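Putative retaining b-glycosidase (Saccharophagus degradans, PDB 5A95) probably hydrolyses mixed-linkage beta-1,3-1,4-glucans with retention of anomeric configuration, acting as a family 5 glycoside hydrolase. Local coordinates at residues A[200-205]-A[240-245]; A[232-237]-A[257-262]; A[251-256]-A[276-281]. The protein carries 1 engineered substitution. One frame throughout, in Å; residues are numbered along the deposited sequence. Where two conformers were deposited one is given.

Contact 1: residues A[200-205]-A[240-245]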
# COMPACT_ATOMS: atom_id res chain seq x y z
N ARG A 200 13.86 -11.59 -7.64
CA ARG A 200 13.88 -10.90 -8.91
C ARG A 200 13.18 -11.77 -9.94
O ARG A 200 13.43 -12.96 -10.03
CB ARG A 200 15.29 -10.49 -9.31
CG ARG A 200 16.13 -11.55 -9.97
CD ARG A 200 17.52 -11.03 -10.33
NE ARG A 200 18.34 -10.78 -9.15
CZ ARG A 200 18.98 -11.72 -8.46
NH1 ARG A 200 18.89 -13.02 -8.79
NH2 ARG A 200 19.73 -11.35 -7.45
N ASN A 201 12.32 -11.14 -10.72
CA ASN A 201 11.50 -11.87 -11.69
C ASN A 201 11.21 -10.97 -12.88
O ASN A 201 10.52 -9.96 -12.74
CB ASN A 201 10.20 -12.33 -11.05
CG ASN A 201 9.38 -13.20 -11.99
OD1 ASN A 201 8.46 -12.73 -12.65
ND2 ASN A 201 9.75 -14.48 -12.09
N TRP A 202 11.76 -11.33 -14.03
CA TRP A 202 11.58 -10.48 -15.21
C TRP A 202 10.12 -10.31 -15.58
O TRP A 202 9.69 -9.20 -15.89
CB TRP A 202 12.40 -11.01 -16.41
CG TRP A 202 12.22 -10.14 -17.61
CD1 TRP A 202 11.52 -10.42 -18.72
CD2 TRP A 202 12.71 -8.80 -17.75
NE1 TRP A 202 11.53 -9.35 -19.56
CE2 TRP A 202 12.27 -8.35 -19.01
CE3 TRP A 202 13.51 -7.97 -16.98
CZ2 TRP A 202 12.55 -7.09 -19.48
CZ3 TRP A 202 13.80 -6.72 -17.46
CH2 TRP A 202 13.34 -6.29 -18.70
N ALA A 203 9.34 -11.39 -15.59
CA ALA A 203 7.97 -11.23 -16.02
C ALA A 203 7.20 -10.21 -15.17
O ALA A 203 6.46 -9.38 -15.68
CB ALA A 203 7.25 -12.58 -16.05
N GLU A 204 7.40 -10.28 -13.86
CA GLU A 204 6.78 -9.34 -12.94
C GLU A 204 7.21 -7.90 -13.22
O GLU A 204 6.40 -6.98 -13.28
CB GLU A 204 7.14 -9.76 -11.52
CG GLU A 204 6.65 -8.87 -10.41
CD GLU A 204 7.00 -9.44 -9.05
OE1 GLU A 204 8.19 -9.70 -8.81
OE2 GLU A 204 6.08 -9.56 -8.20
N TRP A 205 8.50 -7.73 -13.44
CA TRP A 205 9.05 -6.40 -13.66
C TRP A 205 8.62 -5.82 -15.00
O TRP A 205 8.23 -4.66 -15.09
CB TRP A 205 10.57 -6.42 -13.48
CG TRP A 205 11.24 -5.10 -13.62
CD1 TRP A 205 12.29 -4.80 -14.44
CD2 TRP A 205 10.97 -3.90 -12.89
NE1 TRP A 205 12.65 -3.50 -14.31
CE2 TRP A 205 11.86 -2.92 -13.35
CE3 TRP A 205 10.03 -3.53 -11.93
CZ2 TRP A 205 11.82 -1.61 -12.90
CZ3 TRP A 205 9.98 -2.24 -11.50
CH2 TRP A 205 10.87 -1.29 -11.99
N LYS A 240 15.69 -10.01 -25.02
CA LYS A 240 15.81 -10.69 -26.31
C LYS A 240 14.52 -11.44 -26.61
O LYS A 240 13.94 -11.31 -27.71
CB LYS A 240 17.01 -11.64 -26.36
CG LYS A 240 18.32 -10.88 -26.27
CD LYS A 240 19.48 -11.82 -26.29
CE LYS A 240 20.80 -11.09 -26.14
NZ LYS A 240 21.93 -12.04 -25.99
N LYS A 241 14.05 -12.23 -25.66
CA LYS A 241 12.81 -12.96 -25.88
C LYS A 241 11.60 -12.41 -25.15
O LYS A 241 10.47 -12.78 -25.48
CB LYS A 241 12.96 -14.44 -25.60
CG LYS A 241 13.91 -15.13 -26.58
CD LYS A 241 13.45 -15.04 -28.04
CE LYS A 241 14.25 -15.96 -28.95
NZ LYS A 241 15.37 -15.22 -29.58
N ALA A 242 11.83 -11.51 -24.20
CA ALA A 242 10.71 -10.90 -23.47
C ALA A 242 10.85 -9.40 -23.37
O ALA A 242 10.85 -8.81 -22.29
CB ALA A 242 10.56 -11.53 -22.10
N PRO A 243 10.94 -8.72 -24.53
CA PRO A 243 11.04 -7.27 -24.50
C PRO A 243 9.73 -6.64 -24.02
O PRO A 243 8.65 -7.23 -24.13
CB PRO A 243 11.26 -6.92 -25.98
CG PRO A 243 10.58 -8.01 -26.73
CD PRO A 243 10.84 -9.25 -25.91
N ILE A 244 9.81 -5.39 -23.57
CA ILE A 244 8.60 -4.63 -23.29
C ILE A 244 7.77 -4.55 -24.57
O ILE A 244 8.29 -4.20 -25.65
CB ILE A 244 8.98 -3.20 -22.88
CG1 ILE A 244 9.80 -3.18 -21.61
CG2 ILE A 244 7.76 -2.29 -22.80
CD1 ILE A 244 9.06 -3.59 -20.38
N GLU A 245 6.48 -4.88 -24.46
CA GLU A 245 5.62 -5.00 -25.65
C GLU A 245 4.93 -3.68 -25.97
O GLU A 245 3.70 -3.64 -26.06
CB GLU A 245 4.63 -6.15 -25.44
CG GLU A 245 5.33 -7.50 -25.40
CD GLU A 245 4.35 -8.62 -25.17
OE1 GLU A 245 3.68 -8.97 -26.14
OE2 GLU A 245 4.25 -9.15 -24.06
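Trp202, in the first turn of helix 202-219, reaches Ala242 in the loop between helix 230-233 and strand 250-252, a surface contact at the periphery of the beta/alpha-barrel of a family 5 glycoside hydrolase. The polar part is a single hydrogen bond. Trp202 NE1 gives its N-H to Ala242 O at 2.9 Å, with an angle of 155° at the hydrogen, and the oxygen sits at the edge of the indole, close to its plane. The donor lies somewhat tilted from the carbonyl plane of Ala242. With CG anti to the backbone N (chi1 -180°), the indole stretches from the helix to the loop and brings its pyrrole edge to the carbonyl.

The apolar part lies beside this bond. Ala242 CB packs against Trp202 CD1 at 3.7 Å and comes within 3.5 Å of Trp202 NE1. Tryptophan suits the place because it combines one donor with a broad apolar surface, while the small methyl of alanine probably leaves room for its carbonyl to approach the ring edge. A leucine in place of Trp202 would probably leave Ala242 O without this donor and open a gap beside the loop, where the indole also touches Pro238.

The loop also meets the helix further along: Ile244 packs on Ile213, and Glu245 forms a salt bridge with Lys206. Just before the helix, Asn201 is the N-cap, a role for which its short amide side chain is well suited: Asn201 OD1 accepts from Glu204 N at 2.9 Å, in the carbonyl plane and on a lone pair.

Contact 2: residues A[232-237]-A[257-262]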
# COMPACT_ATOMS: atom_id res chain seq x y z
N TRP A 232 21.12 -3.53 -10.79
CA TRP A 232 21.27 -2.08 -10.80
C TRP A 232 21.31 -1.52 -12.23
O TRP A 232 22.24 -0.80 -12.62
CB TRP A 232 22.48 -1.62 -10.00
CG TRP A 232 22.43 -1.83 -8.50
CD1 TRP A 232 22.13 -0.86 -7.59
CD2 TRP A 232 22.72 -3.01 -7.77
NE1 TRP A 232 22.23 -1.37 -6.31
CE2 TRP A 232 22.60 -2.68 -6.39
CE3 TRP A 232 23.12 -4.29 -8.12
CZ2 TRP A 232 22.80 -3.61 -5.37
CZ3 TRP A 232 23.32 -5.21 -7.10
CH2 TRP A 232 23.16 -4.87 -5.75
N ALA A 233 20.28 -1.85 -13.01
CA ALA A 233 20.15 -1.36 -14.38
C ALA A 233 21.36 -1.75 -15.22
O ALA A 233 21.84 -0.98 -16.01
CB ALA A 233 19.93 0.16 -14.42
N TYR A 234 21.78 -2.99 -15.10
CA TYR A 234 22.91 -3.48 -15.86
C TYR A 234 22.57 -4.58 -16.85
O TYR A 234 23.14 -4.63 -17.94
CB TYR A 234 24.08 -3.89 -14.92
CG TYR A 234 25.32 -4.17 -15.69
CD1 TYR A 234 26.06 -3.15 -16.28
CD2 TYR A 234 25.76 -5.47 -15.87
CE1 TYR A 234 27.16 -3.43 -17.04
CE2 TYR A 234 26.90 -5.75 -16.61
CZ TYR A 234 27.59 -4.70 -17.22
OH TYR A 234 28.71 -4.94 -18.01
N ASP A 235 21.63 -5.46 -16.52
CA ASP A 235 21.35 -6.63 -17.35
C ASP A 235 20.09 -6.45 -18.19
O ASP A 235 18.97 -6.56 -17.68
CB ASP A 235 21.24 -7.89 -16.48
CG ASP A 235 21.06 -9.17 -17.30
OD1 ASP A 235 21.22 -9.12 -18.54
OD2 ASP A 235 20.78 -10.22 -16.69
N LEU A 236 20.28 -6.18 -19.48
CA LEU A 236 19.17 -6.07 -20.43
C LEU A 236 18.90 -7.39 -21.15
O LEU A 236 17.95 -7.48 -21.90
CB LEU A 236 19.46 -4.98 -21.44
CG LEU A 236 19.42 -3.56 -20.94
CD1 LEU A 236 19.80 -2.59 -22.05
CD2 LEU A 236 18.03 -3.22 -20.37
N SER A 237 19.69 -8.42 -20.91
CA SER A 237 19.55 -9.65 -21.69
C SER A 237 18.14 -10.26 -21.72
O SER A 237 17.78 -10.83 -22.74
CB SER A 237 20.61 -10.69 -21.31
OG SER A 237 20.46 -11.15 -19.99
N PRO A 257 32.59 0.89 -14.12
CA PRO A 257 33.76 0.13 -14.54
C PRO A 257 33.91 -1.29 -14.01
O PRO A 257 34.45 -2.15 -14.70
CB PRO A 257 34.96 0.99 -14.08
CG PRO A 257 34.40 1.97 -13.09
CD PRO A 257 32.98 2.21 -13.58
N GLN A 258 33.41 -1.52 -12.79
CA GLN A 258 33.59 -2.83 -12.13
C GLN A 258 32.36 -3.72 -12.27
O GLN A 258 32.35 -4.81 -11.72
CB GLN A 258 33.99 -2.67 -10.67
CG GLN A 258 35.30 -1.90 -10.51
CD GLN A 258 35.58 -1.58 -9.08
OE1 GLN A 258 34.90 -0.75 -8.46
NE2 GLN A 258 36.60 -2.22 -8.53
N LYS A 259 31.35 -3.31 -13.05
CA LYS A 259 30.24 -4.21 -13.32
C LYS A 259 30.67 -5.45 -14.11
O LYS A 259 30.33 -6.57 -13.75
CB LYS A 259 29.10 -3.50 -14.04
CG LYS A 259 28.45 -2.38 -13.24
CD LYS A 259 27.87 -2.79 -11.88
CE LYS A 259 26.68 -3.70 -11.97
NZ LYS A 259 26.04 -3.92 -10.64
N ALA A 260 31.40 -5.23 -15.19
CA ALA A 260 32.03 -6.33 -15.91
C ALA A 260 33.35 -6.66 -15.24
O ALA A 260 34.11 -5.76 -14.91
CB ALA A 260 32.25 -5.95 -17.36
N LYS A 261 33.65 -7.95 -15.12
CA LYS A 261 34.81 -8.42 -14.38
C LYS A 261 35.61 -9.41 -15.23
O LYS A 261 35.72 -10.59 -14.89
CB LYS A 261 34.41 -9.03 -13.03
CG LYS A 261 33.68 -8.03 -12.15
CD LYS A 261 33.22 -8.61 -10.82
CE LYS A 261 32.49 -7.58 -9.98
NZ LYS A 261 31.22 -7.13 -10.62
N PRO A 262 36.21 -8.92 -16.33
CA PRO A 262 37.08 -9.83 -17.10
C PRO A 262 38.31 -10.22 -16.30
O PRO A 262 38.85 -9.42 -15.54
CB PRO A 262 37.50 -8.99 -18.29
CG PRO A 262 37.41 -7.57 -17.80
CD PRO A 262 36.26 -7.54 -16.85
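Tyr234 and Lys259 mark the closest backbone approach, their CA atoms 7.8 Å apart, and no hydrogen bond crosses between the segments, so side chains make the contact. Lys259 sets CB over one face of the Tyr234 ring in a CH-pi contact, 3.7 Å from the ring centroid. The two side chains run past each other in opposite directions. Bends at chi2 (-57°) and chi3 (-68°) fold the lysine back along the tyrosine, bringing Lys259 CE to 3.9 Å from Tyr234 CB. A long flexible chain suits this place: its first methylene, CB, lies over the face, and the later ones run back along the tyrosine, while its ammonium group goes on to Asn231 OD1, its hydrogen-bond partner. Lys259 NZ also comes within 3.9 Å of Trp232 CE3. At the far end of the tyrosine, Tyr234 OH meets Ala260 CB at 3.7 Å.

Trp232 borders the glycan site, its side chain about 4 Å from a bound glucose at nearest atoms, and Gln153 OE1 accepts from its NE1. Tyr234 packs on Trp274 and Lys277 of helix 267-279, while backbone bonds tie Trp232 to Pro190 of strand 189-190 and Ala233 to His254 of segment 251-256, on strand 250-252.

Contact 3: residues A[251-256]-A[276-281]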
# COMPACT_ATOMS: atom_id res chain seq x y z
N TYR A 251 16.03 1.65 -23.66
CA TYR A 251 16.50 0.89 -22.51
C TYR A 251 17.72 1.56 -21.88
O TYR A 251 18.58 2.12 -22.56
CB TYR A 251 16.80 -0.57 -22.92
CG TYR A 251 15.57 -1.36 -23.26
CD1 TYR A 251 14.82 -1.94 -22.26
CD2 TYR A 251 15.14 -1.50 -24.58
CE1 TYR A 251 13.69 -2.68 -22.54
CE2 TYR A 251 13.98 -2.21 -24.87
CZ TYR A 251 13.28 -2.82 -23.85
OH TYR A 251 12.13 -3.54 -24.12
N ALA A 252 17.76 1.50 -20.54
CA ALA A 252 18.84 2.07 -19.73
C ALA A 252 19.90 1.02 -19.48
O ALA A 252 19.60 -0.15 -19.28
CB ALA A 252 18.30 2.57 -18.39
N ALA A 253 21.14 1.47 -19.33
CA ALA A 253 22.23 0.66 -18.83
C ALA A 253 23.11 1.55 -17.97
O ALA A 253 23.31 2.72 -18.28
CB ALA A 253 23.06 0.08 -19.96
N HIS A 254 23.67 0.97 -16.90
CA HIS A 254 24.56 1.68 -15.98
C HIS A 254 25.91 0.98 -15.91
O HIS A 254 26.22 0.26 -14.94
CB HIS A 254 23.93 1.78 -14.59
CG HIS A 254 22.77 2.73 -14.53
ND1 HIS A 254 22.11 3.01 -13.36
CD2 HIS A 254 22.17 3.47 -15.49
CE1 HIS A 254 21.14 3.88 -13.60
NE2 HIS A 254 21.19 4.20 -14.87
N PRO A 255 26.70 1.14 -16.97
CA PRO A 255 27.91 0.34 -17.07
C PRO A 255 29.11 0.97 -16.32
O PRO A 255 30.11 1.40 -16.93
CB PRO A 255 28.15 0.32 -18.56
CG PRO A 255 27.68 1.68 -19.02
CD PRO A 255 26.47 1.93 -18.19
N TYR A 256 29.03 0.99 -15.00
CA TYR A 256 30.18 1.39 -14.20
C TYR A 256 31.36 0.43 -14.43
O TYR A 256 31.16 -0.73 -14.83
CB TYR A 256 29.75 1.49 -12.76
CG TYR A 256 28.97 2.74 -12.41
CD1 TYR A 256 29.52 4.00 -12.58
CD2 TYR A 256 27.72 2.66 -11.83
CE1 TYR A 256 28.84 5.14 -12.21
CE2 TYR A 256 27.05 3.80 -11.42
CZ TYR A 256 27.60 5.04 -11.63
OH TYR A 256 26.91 6.16 -11.22
N GLU A 276 27.41 -8.43 -24.13
CA GLU A 276 26.60 -9.54 -23.67
C GLU A 276 25.46 -9.10 -22.77
O GLU A 276 24.33 -9.57 -22.91
CB GLU A 276 27.48 -10.57 -22.91
CG GLU A 276 28.35 -11.39 -23.85
CD GLU A 276 29.27 -12.36 -23.14
OE1 GLU A 276 29.27 -12.44 -21.90
OE2 GLU A 276 29.99 -13.08 -23.86
N LYS A 277 25.76 -8.23 -21.81
CA LYS A 277 24.77 -7.87 -20.81
C LYS A 277 23.86 -6.74 -21.21
O LYS A 277 22.70 -6.73 -20.82
CB LYS A 277 25.44 -7.60 -19.44
CG LYS A 277 25.83 -8.87 -18.66
CD LYS A 277 24.59 -9.57 -18.10
CE LYS A 277 24.97 -10.84 -17.35
NZ LYS A 277 23.78 -11.58 -16.85
N TRP A 278 24.37 -5.78 -21.99
CA TRP A 278 23.53 -4.61 -22.32
C TRP A 278 23.72 -4.05 -23.72
O TRP A 278 22.77 -3.55 -24.30
CB TRP A 278 23.67 -3.51 -21.26
CG TRP A 278 25.08 -2.98 -21.12
CD1 TRP A 278 26.10 -3.50 -20.35
CD2 TRP A 278 25.65 -1.86 -21.81
NE1 TRP A 278 27.24 -2.75 -20.51
CE2 TRP A 278 27.00 -1.75 -21.41
CE3 TRP A 278 25.14 -0.93 -22.73
CZ2 TRP A 278 27.83 -0.73 -21.88
CZ3 TRP A 278 25.96 0.07 -23.18
CH2 TRP A 278 27.29 0.15 -22.78
N GLY A 279 24.95 -4.04 -24.22
CA GLY A 279 25.20 -3.35 -25.47
C GLY A 279 24.48 -3.92 -26.68
O GLY A 279 24.14 -3.17 -27.59
N PHE A 280 24.19 -5.22 -26.67
CA PHE A 280 23.47 -5.85 -27.75
C PHE A 280 22.13 -5.14 -27.95
O PHE A 280 21.59 -5.12 -29.07
CB PHE A 280 23.21 -7.34 -27.46
CG PHE A 280 22.12 -7.53 -26.46
CD1 PHE A 280 22.40 -7.47 -25.08
CD2 PHE A 280 20.79 -7.61 -26.88
CE1 PHE A 280 21.37 -7.49 -24.16
CE2 PHE A 280 19.77 -7.59 -25.97
CZ PHE A 280 20.05 -7.54 -24.61
N ALA A 281 21.57 -4.57 -26.89
CA ALA A 281 20.24 -3.95 -27.00
C ALA A 281 20.22 -2.84 -28.04
O ALA A 281 19.20 -2.63 -28.70
CB ALA A 281 19.78 -3.45 -25.65
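Within the beta-alpha-beta unit made by strand 250-252, helix 267-279 and strand 287-289, Trp278 packs its indole against Ala253 and Pro255 of segment 251-256, which lies on the first strand. The backbones come nearest at Ala253 and Trp278, whose CA atoms are 6.5 Å apart. No hydrogen bond crosses; the contact is apolar and buried.

Ala253 and Pro255 share one side of the indole, each displaced toward its rim. Ala253 CB approaches the start of the benzo ring, 3.6 Å from Trp278 CE3, and Pro255 lies over the far side of the benzo ring on the same face, with Pro255 CB 3.5 Å from Trp278 CZ2. Pro255 CG follows at 3.7 Å from Trp278 CZ2, and the proline ring crosses the tryptophan side chain at about a right angle. Trp278 CG stands between the backbone N and the carbonyl carbon (chi1 61°), which turns the indole toward Ala253 and Pro255. Each residue type fits: a methyl is short enough to let the backbones close in, and Pro255, at the centre of an inverse gamma turn, presents a compact rigid ring. The broad indole can meet both.

Around the contact, Trp274 and Tyr319 also meet the Trp278 ring. Pro255 rests on Ala289 of strand 287-289 and Ala281 on Val287, while backbone bonds join Ala253 to Ile288 of that strand and Ala252 to Val227 of strand 224-227.

In the fold
Contact 1 is a surface contact whose one hydrogen bond ties the loop at 240-245 to the start of helix 202-219. Contact 3 is buried and wholly apolar, and contact 2, partly buried, combines a CH-pi face with a lysine ammonium held by Asn231; its Trp232 borders the glycan. Contacts 2 and 3, with centres about 7 Å apart, share an aromatic cluster around helix 267-279: Tyr234 CE1 lies 3.5 Å from Trp278 CD1, and Leu236 N probably bonds to Lys277 O. Contact 1, about 15 Å from contact 3 between centres, meets it through a probable hydrogen bond from Ile244 N to Tyr251 OH and through a cation-pi contact of Lys240 with Phe280.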